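Side-chain contacts in five-membered-cyclitol-phosphate synthase (Streptomyces citricolor, PDB 6K96), which belongs to the myo-inositol-1-phosphate synthase family and binds nicotinamide-adenine-dinucleotide in a Rossmann-type domain of a four-chain assembly: residues L128-P133 and Q137-A142; S211-L216 and Q234-A239. All blocks are in the same frame, centred on the assembly; numbering follows the deposited sequence.

Contact 1 of 2, residues L128-P133 and Q137-A142; sequences LLYSLP and QWAAIA. With NAD (nicotinamide-adenine-dinucleotide), chain G.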
ATOM      1  N   LEU B 128     -30.499  -0.972  28.944  1.00 40.72           N
ATOM      2  CA  LEU B 128     -30.118  -2.323  28.491  1.00 39.09           C
ATOM      3  C   LEU B 128     -29.478  -2.168  27.117  1.00 38.28           C
ATOM      4  O   LEU B 128     -30.129  -1.614  26.235  1.00 38.85           O
ATOM      5  CB  LEU B 128     -31.336  -3.237  28.436  1.00 39.02           C
ATOM      6  CG  LEU B 128     -30.994  -4.609  27.862  1.00 38.41           C
ATOM      7  CD1 LEU B 128     -30.126  -5.380  28.807  1.00 38.16           C
ATOM      8  CD2 LEU B 128     -32.216  -5.396  27.533  1.00 38.76           C
ATOM      9  N   LEU B 129     -28.209  -2.554  26.993  1.00 38.01           N
ATOM     10  CA  LEU B 129     -27.439  -2.592  25.723  1.00 37.57           C
ATOM     11  C   LEU B 129     -27.601  -3.976  25.075  1.00 37.59           C
ATOM     12  O   LEU B 129     -27.079  -5.005  25.608  1.00 38.71           O
ATOM     13  CB  LEU B 129     -25.963  -2.294  26.017  1.00 38.01           C
ATOM     14  CG  LEU B 129     -25.039  -2.286  24.798  1.00 37.32           C
ATOM     15  CD1 LEU B 129     -25.430  -1.182  23.827  1.00 37.06           C
ATOM     16  CD2 LEU B 129     -23.595  -2.152  25.237  1.00 37.89           C
ATOM     17  N   TYR B 130     -28.279  -4.007  23.939  1.00 36.14           N
ATOM     18  CA  TYR B 130     -28.466  -5.225  23.147  1.00 35.54           C
ATOM     19  C   TYR B 130     -27.268  -5.414  22.241  1.00 34.93           C
ATOM     20  O   TYR B 130     -27.118  -4.629  21.271  1.00 36.16           O
ATOM     21  CB  TYR B 130     -29.758  -5.102  22.340  1.00 35.64           C
ATOM     22  CG  TYR B 130     -30.033  -6.286  21.451  1.00 35.22           C
ATOM     23  CD1 TYR B 130     -30.497  -7.477  21.993  1.00 35.54           C
ATOM     24  CD2 TYR B 130     -29.809  -6.232  20.084  1.00 34.92           C
ATOM     25  CE1 TYR B 130     -30.773  -8.578  21.190  1.00 35.82           C
ATOM     26  CE2 TYR B 130     -30.061  -7.333  19.274  1.00 35.74           C
ATOM     27  CZ  TYR B 130     -30.565  -8.504  19.823  1.00 35.62           C
ATOM     28  OH  TYR B 130     -30.849  -9.577  19.030  1.00 35.54           O
ATOM     29  N   SER B 131     -26.455  -6.415  22.491  1.00 34.49           N
ATOM     30  CA  SER B 131     -25.165  -6.530  21.763  1.00 34.95           C
ATOM     31  C   SER B 131     -24.940  -7.977  21.335  1.00 34.19           C
ATOM     32  O   SER B 131     -23.790  -8.453  21.392  1.00 35.49           O
ATOM     33  CB  SER B 131     -24.023  -6.017  22.600  1.00 36.27           C
ATOM     34  OG  SER B 131     -22.968  -5.506  21.770  1.00 38.66           O
ATOM     35  N   LEU B 132     -25.995  -8.612  20.850  1.00 32.68           N
ATOM     36  CA  LEU B 132     -25.994 -10.011  20.358  1.00 32.05           C
ATOM     37  C   LEU B 132     -25.487 -10.045  18.925  1.00 30.28           C
ATOM     38  O   LEU B 132     -25.373  -9.021  18.256  1.00 28.70           O
ATOM     39  CB  LEU B 132     -27.433 -10.564  20.401  1.00 33.23           C
ATOM     40  CG  LEU B 132     -27.867 -11.267  21.690  1.00 34.08           C
ATOM     41  CD1 LEU B 132     -27.967 -10.250  22.806  1.00 34.59           C
ATOM     42  CD2 LEU B 132     -29.198 -11.952  21.511  1.00 34.79           C
ATOM     43  N   PRO B 133     -25.276 -11.266  18.394  1.00 29.70           N
ATOM     44  CA  PRO B 133     -24.959 -11.409  16.984  1.00 29.74           C
ATOM     45  C   PRO B 133     -26.041 -10.763  16.100  1.00 30.25           C
ATOM     46  O   PRO B 133     -27.207 -10.600  16.497  1.00 31.03           O
ATOM     47  CB  PRO B 133     -24.862 -12.950  16.808  1.00 29.77           C
ATOM     48  CG  PRO B 133     -24.595 -13.509  18.183  1.00 29.67           C
ATOM     49  CD  PRO B 133     -25.311 -12.557  19.124  1.00 29.82           C
ATOM     50  N   GLN B 137     -33.746 -11.502  14.993  1.00 38.13           N
ATOM     51  CA  GLN B 137     -34.966 -10.634  15.081  1.00 38.85           C
ATOM     52  C   GLN B 137     -35.825 -10.990  16.299  1.00 39.73           C
ATOM     53  O   GLN B 137     -36.257 -10.068  17.007  1.00 42.15           O
ATOM     54  CB  GLN B 137     -35.771 -10.671  13.790  1.00 39.50           C
ATOM     55  CG  GLN B 137     -36.883  -9.626  13.719  1.00 40.63           C
ATOM     56  CD  GLN B 137     -36.482  -8.179  13.907  1.00 41.24           C
ATOM     57  OE1 GLN B 137     -35.975  -7.525  12.998  1.00 42.40           O
ATOM     58  NE2 GLN B 137     -36.739  -7.634  15.088  1.00 41.99           N
ATOM     59  N   TRP B 138     -36.032 -12.261  16.598  1.00 39.87           N
ATOM     60  CA  TRP B 138     -36.785 -12.671  17.813  1.00 39.73           C
ATOM     61  C   TRP B 138     -36.160 -12.081  19.094  1.00 38.40           C
ATOM     62  O   TRP B 138     -36.935 -11.721  20.008  1.00 37.64           O
ATOM     63  CB  TRP B 138     -36.929 -14.210  17.874  1.00 40.75           C
ATOM     64  CG  TRP B 138     -35.633 -14.928  18.074  1.00 40.94           C
ATOM     65  CD1 TRP B 138     -34.820 -15.465  17.115  1.00 41.17           C
ATOM     66  CD2 TRP B 138     -34.969 -15.133  19.333  1.00 40.98           C
ATOM     67  NE1 TRP B 138     -33.696 -16.008  17.691  1.00 41.13           N
ATOM     68  CE2 TRP B 138     -33.766 -15.816  19.055  1.00 41.19           C
ATOM     69  CE3 TRP B 138     -35.258 -14.783  20.659  1.00 41.05           C
ATOM     70  CZ2 TRP B 138     -32.864 -16.154  20.067  1.00 41.03           C
ATOM     71  CZ3 TRP B 138     -34.368 -15.124  21.655  1.00 40.69           C
ATOM     72  CH2 TRP B 138     -33.187 -15.795  21.359  1.00 40.34           C
ATOM     73  N   ALA B 139     -34.824 -12.009  19.191  1.00 37.67           N
ATOM     74  CA  ALA B 139     -34.128 -11.661  20.457  1.00 37.53           C
ATOM     75  C   ALA B 139     -34.189 -10.152  20.658  1.00 37.78           C
ATOM     76  O   ALA B 139     -34.590  -9.698  21.751  1.00 37.94           O
ATOM     77  CB  ALA B 139     -32.706 -12.147  20.457  1.00 37.24           C
ATOM     78  N   ALA B 140     -33.847  -9.400  19.615  1.00 38.50           N
ATOM     79  CA  ALA B 140     -33.913  -7.923  19.590  1.00 39.52           C
ATOM     80  C   ALA B 140     -35.323  -7.509  20.040  1.00 41.56           C
ATOM     81  O   ALA B 140     -35.451  -6.685  20.962  1.00 42.31           O
ATOM     82  CB  ALA B 140     -33.569  -7.448  18.195  1.00 39.12           C
ATOM     83  N   ILE B 141     -36.369  -8.114  19.469  1.00 42.05           N
ATOM     84  CA  ILE B 141     -37.775  -7.812  19.897  1.00 43.03           C
ATOM     85  C   ILE B 141     -37.920  -8.165  21.386  1.00 42.41           C
ATOM     86  O   ILE B 141     -38.449  -7.352  22.132  1.00 42.99           O
ATOM     87  CB  ILE B 141     -38.789  -8.578  19.004  1.00 44.06           C
ATOM     88  CG1 ILE B 141     -39.167  -7.777  17.756  1.00 43.79           C
ATOM     89  CG2 ILE B 141     -40.013  -9.007  19.797  1.00 45.07           C
ATOM     90  CD1 ILE B 141     -39.655  -6.392  18.086  1.00 44.56           C
ATOM     91  N   ALA B 142     -37.463  -9.358  21.781  1.00 41.91           N
ATOM     92  CA  ALA B 142     -37.683  -9.969  23.113  1.00 41.18           C
ATOM     93  C   ALA B 142     -36.985  -9.129  24.170  1.00 40.88           C
ATOM     94  O   ALA B 142     -37.691  -8.641  25.054  1.00 42.03           O
ATOM     95  CB  ALA B 142     -37.249 -11.414  23.139  1.00 40.70           C
TER
HETATM   96  PA  NAD G 400     -19.687 -10.852  19.759  1.00 29.78           P
HETATM   97  O1A NAD G 400     -19.884 -12.010  18.859  1.00 29.76           O
HETATM   98  O2A NAD G 400     -18.284 -10.650  20.260  1.00 30.34           O
HETATM   99  O5B NAD G 400     -20.713 -10.762  20.955  1.00 30.93           O
HETATM  100  C5B NAD G 400     -21.883 -11.600  20.813  1.00 33.59           C
HETATM  101  C4B NAD G 400     -22.268 -12.137  22.166  1.00 35.21           C
HETATM  102  O4B NAD G 400     -23.683 -12.514  22.243  1.00 36.59           O
HETATM  103  C3B NAD G 400     -21.490 -13.399  22.552  1.00 36.05           C
HETATM  104  O3B NAD G 400     -21.091 -13.283  23.911  1.00 36.05           O
HETATM  105  C2B NAD G 400     -22.554 -14.485  22.405  1.00 37.11           C
HETATM  106  O2B NAD G 400     -22.047 -15.573  23.122  1.00 37.92           O
HETATM  107  C1B NAD G 400     -23.745 -13.720  22.991  1.00 37.63           C
HETATM  108  N9A NAD G 400     -25.068 -14.283  22.807  1.00 39.08           N
HETATM  109  C8A NAD G 400     -25.432 -15.070  21.741  1.00 40.23           C
HETATM  110  N7A NAD G 400     -26.708 -15.380  21.743  1.00 41.35           N
HETATM  111  C5A NAD G 400     -27.231 -14.734  22.858  1.00 40.54           C
HETATM  112  C6A NAD G 400     -28.538 -14.683  23.382  1.00 41.38           C
HETATM  113  N6A NAD G 400     -29.569 -15.287  22.803  1.00 40.98           N
HETATM  114  N1A NAD G 400     -28.749 -13.918  24.488  1.00 42.21           N
HETATM  115  C2A NAD G 400     -27.679 -13.317  25.043  1.00 41.28           C
HETATM  116  N3A NAD G 400     -26.410 -13.315  24.643  1.00 40.11           N
HETATM  117  C4A NAD G 400     -26.235 -14.042  23.523  1.00 40.05           C
HETATM  118  O3  NAD G 400     -20.114  -9.554  18.952  1.00 28.66           O
HETATM  119  PN  NAD G 400     -19.536  -8.056  19.042  1.00 27.10           P
HETATM  120  O1N NAD G 400     -19.598  -7.636  20.460  1.00 27.10           O
HETATM  121  O2N NAD G 400     -18.273  -8.118  18.239  1.00 27.21           O
HETATM  122  O5D NAD G 400     -20.675  -7.259  18.223  1.00 27.40           O
HETATM  123  C5D NAD G 400     -22.060  -7.300  18.761  1.00 27.59           C
HETATM  124  C4D NAD G 400     -23.017  -6.823  17.709  1.00 27.48           C
HETATM  125  O4D NAD G 400     -22.782  -5.438  17.364  1.00 26.98           O
HETATM  126  C3D NAD G 400     -22.916  -7.621  16.401  1.00 27.60           C
HETATM  127  O3D NAD G 400     -24.224  -7.759  15.890  1.00 28.24           O
HETATM  128  C2D NAD G 400     -22.191  -6.654  15.470  1.00 27.35           C
HETATM  129  O2D NAD G 400     -22.485  -6.762  14.089  1.00 27.16           O
HETATM  130  C1D NAD G 400     -22.763  -5.316  15.934  1.00 27.20           C
HETATM  131  N1N NAD G 400     -21.907  -4.200  15.430  1.00 26.92           N
HETATM  132  C2N NAD G 400     -20.488  -4.257  15.641  1.00 26.96           C
HETATM  133  C3N NAD G 400     -19.630  -3.355  15.036  1.00 26.33           C
HETATM  134  C7N NAD G 400     -18.147  -3.458  15.343  1.00 26.37           C
HETATM  135  O7N NAD G 400     -17.757  -4.240  16.200  1.00 26.14           O
HETATM  136  N7N NAD G 400     -17.308  -2.693  14.649  1.00 26.09           N
HETATM  137  C4N NAD G 400     -20.193  -2.409  14.180  1.00 26.22           C
HETATM  138  C5N NAD G 400     -21.573  -2.252  14.124  1.00 26.46           C
HETATM  139  C6N NAD G 400     -22.408  -3.203  14.681  1.00 26.73           C

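Contact 2 of 2, residues S211-L216 and Q234-A239; sequences SYQLNL and QSKINA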
ATOM      1  N   SER B 211     -13.784   0.415  -8.955  1.00 25.28           N
ATOM      2  CA  SER B 211     -13.351   0.440  -7.531  1.00 24.70           C
ATOM      3  C   SER B 211     -13.665  -0.913  -6.891  1.00 24.36           C
ATOM      4  O   SER B 211     -14.476  -1.575  -7.402  1.00 24.68           O
ATOM      5  CB  SER B 211     -13.884   1.660  -6.770  1.00 24.35           C
ATOM      6  OG  SER B 211     -13.466   1.669  -5.405  1.00 23.90           O
ATOM      7  N   TYR B 212     -12.898  -1.342  -5.914  1.00 24.12           N
ATOM      8  CA  TYR B 212     -13.242  -2.461  -5.016  1.00 24.21           C
ATOM      9  C   TYR B 212     -12.877  -2.068  -3.600  1.00 24.60           C
ATOM     10  O   TYR B 212     -11.980  -1.238  -3.358  1.00 24.66           O
ATOM     11  CB  TYR B 212     -12.640  -3.816  -5.433  1.00 23.93           C
ATOM     12  CG  TYR B 212     -11.152  -3.881  -5.659  1.00 23.53           C
ATOM     13  CD1 TYR B 212     -10.304  -4.071  -4.591  1.00 23.22           C
ATOM     14  CD2 TYR B 212     -10.593  -3.757  -6.926  1.00 23.54           C
ATOM     15  CE1 TYR B 212      -8.921  -4.103  -4.749  1.00 23.14           C
ATOM     16  CE2 TYR B 212      -9.221  -3.780  -7.104  1.00 23.60           C
ATOM     17  CZ  TYR B 212      -8.379  -3.960  -6.012  1.00 23.35           C
ATOM     18  OH  TYR B 212      -7.023  -3.985  -6.132  1.00 23.49           O
ATOM     19  N   GLN B 213     -13.599  -2.700  -2.698  1.00 25.52           N
ATOM     20  CA  GLN B 213     -13.433  -2.645  -1.235  1.00 26.24           C
ATOM     21  C   GLN B 213     -13.432  -4.101  -0.785  1.00 26.73           C
ATOM     22  O   GLN B 213     -14.359  -4.785  -1.172  1.00 26.97           O
ATOM     23  CB  GLN B 213     -14.619  -1.871  -0.671  1.00 26.54           C
ATOM     24  CG  GLN B 213     -14.846  -2.070   0.820  1.00 26.80           C
ATOM     25  CD  GLN B 213     -15.978  -1.254   1.404  1.00 27.36           C
ATOM     26  OE1 GLN B 213     -16.413  -1.541   2.521  1.00 28.30           O
ATOM     27  NE2 GLN B 213     -16.431  -0.220   0.687  1.00 27.26           N
ATOM     28  N   LEU B 214     -12.422  -4.557  -0.050  1.00 27.49           N
ATOM     29  CA  LEU B 214     -12.520  -5.857   0.646  1.00 28.44           C
ATOM     30  C   LEU B 214     -12.099  -5.699   2.088  1.00 28.06           C
ATOM     31  O   LEU B 214     -11.264  -4.858   2.297  1.00 29.22           O
ATOM     32  CB  LEU B 214     -11.733  -6.934  -0.094  1.00 29.68           C
ATOM     33  CG  LEU B 214     -10.327  -6.588  -0.571  1.00 30.13           C
ATOM     34  CD1 LEU B 214      -9.323  -7.381   0.247  1.00 30.25           C
ATOM     35  CD2 LEU B 214     -10.219  -6.999  -2.045  1.00 30.76           C
ATOM     36  N   ASN B 215     -12.698  -6.487   2.991  1.00 27.74           N
ATOM     37  CA  ASN B 215     -12.509  -6.462   4.469  1.00 27.21           C
ATOM     38  C   ASN B 215     -12.022  -7.849   4.925  1.00 26.97           C
ATOM     39  O   ASN B 215     -12.242  -8.843   4.209  1.00 26.70           O
ATOM     40  CB  ASN B 215     -13.761  -6.000   5.207  1.00 27.38           C
ATOM     41  CG  ASN B 215     -14.290  -4.672   4.700  1.00 27.89           C
ATOM     42  OD1 ASN B 215     -14.077  -3.614   5.323  1.00 28.88           O
ATOM     43  ND2 ASN B 215     -14.957  -4.701   3.554  1.00 28.09           N
ATOM     44  N   LEU B 216     -11.229  -7.883   5.995  1.00 26.30           N
ATOM     45  CA  LEU B 216     -10.675  -9.126   6.591  1.00 26.12           C
ATOM     46  C   LEU B 216     -10.944  -8.991   8.081  1.00 25.20           C
ATOM     47  O   LEU B 216     -10.832  -7.887   8.532  1.00 24.76           O
ATOM     48  CB  LEU B 216      -9.159  -9.239   6.351  1.00 26.43           C
ATOM     49  CG  LEU B 216      -8.656  -9.101   4.918  1.00 26.69           C
ATOM     50  CD1 LEU B 216      -7.114  -9.053   4.878  1.00 26.95           C
ATOM     51  CD2 LEU B 216      -9.173 -10.266   4.070  1.00 27.16           C
ATOM     52  N   GLN B 234     -25.363  -5.133   1.191  1.00 74.29           N
ATOM     53  CA  GLN B 234     -26.162  -4.238   0.304  1.00 73.35           C
ATOM     54  C   GLN B 234     -26.070  -2.780   0.794  1.00 69.27           C
ATOM     55  O   GLN B 234     -25.955  -1.858  -0.046  1.00 64.84           O
ATOM     56  CB  GLN B 234     -27.610  -4.748   0.271  1.00 73.96           C
ATOM     57  CG  GLN B 234     -28.490  -3.965  -0.683  1.00 73.97           C
ATOM     58  CD  GLN B 234     -27.876  -3.946  -2.060  1.00 74.27           C
ATOM     59  OE1 GLN B 234     -27.219  -2.969  -2.457  1.00 72.22           O
ATOM     60  NE2 GLN B 234     -28.037  -5.060  -2.760  1.00 68.04           N
ATOM     61  N   SER B 235     -26.175  -2.602   2.115  1.00 69.95           N
ATOM     62  CA  SER B 235     -25.926  -1.352   2.883  1.00 72.03           C
ATOM     63  C   SER B 235     -24.616  -0.693   2.418  1.00 71.31           C
ATOM     64  O   SER B 235     -24.598   0.544   2.256  1.00 69.36           O
ATOM     65  CB  SER B 235     -25.914  -1.634   4.383  1.00 71.53           C
ATOM     66  OG  SER B 235     -27.232  -1.936   4.852  1.00 73.23           O
ATOM     67  N   LYS B 236     -23.569  -1.494   2.192  1.00 70.97           N
ATOM     68  CA  LYS B 236     -22.218  -1.022   1.781  1.00 68.77           C
ATOM     69  C   LYS B 236     -22.272  -0.388   0.378  1.00 70.02           C
ATOM     70  O   LYS B 236     -21.599   0.664   0.189  1.00 71.09           O
ATOM     71  CB  LYS B 236     -21.206  -2.172   1.862  1.00 68.31           C
ATOM     72  CG  LYS B 236     -20.986  -2.777   3.250  1.00 69.29           C
ATOM     73  CD  LYS B 236     -19.666  -3.535   3.415  1.00 70.52           C
ATOM     74  CE  LYS B 236     -19.120  -3.573   4.829  1.00 71.04           C
ATOM     75  NZ  LYS B 236     -17.976  -2.633   4.999  1.00 70.37           N
ATOM     76  N   ILE B 237     -23.027  -0.985  -0.563  1.00 69.92           N
ATOM     77  CA  ILE B 237     -22.950  -0.654  -2.025  1.00 70.37           C
ATOM     78  C   ILE B 237     -23.895   0.528  -2.317  1.00 71.49           C
ATOM     79  O   ILE B 237     -23.645   1.281  -3.315  1.00 68.31           O
ATOM     80  CB  ILE B 237     -23.138  -1.905  -2.933  1.00 69.77           C
ATOM     81  CG1 ILE B 237     -23.588  -1.546  -4.360  1.00 70.76           C
ATOM     82  CG2 ILE B 237     -24.030  -2.972  -2.306  1.00 69.81           C
ATOM     83  CD1 ILE B 237     -22.465  -1.040  -5.267  1.00 70.58           C
ATOM     84  N   ASN B 238     -24.907   0.702  -1.451  1.00 71.65           N
ATOM     85  CA  ASN B 238     -25.859   1.850  -1.423  1.00 70.68           C
ATOM     86  C   ASN B 238     -25.111   3.134  -1.015  1.00 67.13           C
ATOM     87  O   ASN B 238     -25.275   4.192  -1.721  1.00 60.63           O
ATOM     88  CB  ASN B 238     -27.013   1.583  -0.447  1.00 72.86           C
ATOM     89  CG  ASN B 238     -28.103   0.672  -0.980  1.00 72.47           C
ATOM     90  OD1 ASN B 238     -28.407   0.673  -2.174  1.00 70.51           O
ATOM     91  ND2 ASN B 238     -28.737  -0.066  -0.082  1.00 69.67           N
ATOM     92  N   ALA B 239     -24.356   3.020   0.096  1.00 65.29           N
ATOM     93  CA  ALA B 239     -23.410   4.016   0.672  1.00 64.99           C
ATOM     94  C   ALA B 239     -22.660   4.734  -0.456  1.00 64.14           C
ATOM     95  O   ALA B 239     -22.561   5.983  -0.415  1.00 65.71           O
ATOM     96  CB  ALA B 239     -22.431   3.371   1.641  1.00 61.98           C
TER

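Contact 1 of 2, residues L128-P133 and Q137-A142
The phenol of Y130 reaches out from the strand and is met on one face by the backbone of A140, in the first turn of helix 137-149. A140 CA stands over the ring in a CH-pi contact, 3.8 Å from the centroid of the Y130 ring and 28° off its normal, displaced toward the rim. With CG anti to the backbone N (chi1 178°), the Y130 side chain extends to the helix, and its hydroxyl end meets two methyls. A139 CB is 3.5 Å from Y130 OH, and A140 CB lies 3.6 Å from Y130 CZ. Alanine suits both positions because its single methyl lets a flat ring come close to the helix backbone. Y130 OH is also near A140 N, but the angle is too poor for a hydrogen bond. Strand 127-130, helix 137-149 and strand 153-156 form a beta-alpha-beta unit of the parallel, Rossmann-type sheet, and through this packing the first turn of the helix lies against the strand that precedes it. Beyond the strand's end, L132 turns its branched side chain between helix and cofactor. L132 CD2 touches A139 CB at 3.7 Å, and the fork lies over one face of the NAD adenine, L132 CD2 3.4 Å above C6A and CD1 near C2A; an apolar, forked residue can serve both neighbours. The backbone of L132 adds a polar grip, its O accepting a 2.9 Å hydrogen bond from hydroxyl O3D of the nicotinamide ribose. At the amino group of the same adenine, W138 CH2 comes within 3.9 Å of N6A.

Contact 2 of 2, residues S211-L216 and Q234-A239
K236 sends its amino group from the helix to the amide of Q213 on the strand, where K236 NZ donates a 3.1 Å hydrogen bond to Q213 OE1. The ammonium meets the oxygen nearly end-on, with a C=O...N angle of 167°, and the two side chains cross at about a right angle. A lysine suits the helix side because its long chain can span a wide gap: the nearest CA atoms, those of Q213 and K236, are 9.4 Å apart. The K236 chain bends at its last torsion (chi4 -104°), which turns NZ out of the line of the methylenes. N215, two residues along the strand, only approaches it: N215 ND2 is 3.9 Å from K236 NZ, not a hydrogen bond.

Both amides are set by a second shell on helix 190-203. Q213 NE2 is hydrogen-bonded to H194 ND1, so glutamine suits its place by offering acceptor OE1 to the lysine and donor NE2 to the histidine; N215 OD1 is hydrogen-bonded to T190 OG1. S191 also touches Q213 and K236. In this myo-inositol-1-phosphate synthase relative, short helix 234-239 thus flanks one face of the mixed beta-sheet, the polar lysine-amide link bridging them beside helix 190-203.

The two contacts follow one another along the chain and do not touch: their centres are 25 Å apart and their nearest atoms about 13 Å. They differ in their distance from NAD. Contact 1 belongs to its pocket, lining the adenine and both riboses, whereas in contact 2 the side chain of K236 stays about 9 Å from the cofactor. The bound sodium ion lies about 11 Å from the side chain of L132 in contact 1 and about 13 Å from that of N215 in contact 2. One contact lies in the parallel nucleotide-binding sheet and its helices, the other beside the mixed sheet, whose strand 207-217 packs on a second subunit through Y212, L214 and L216.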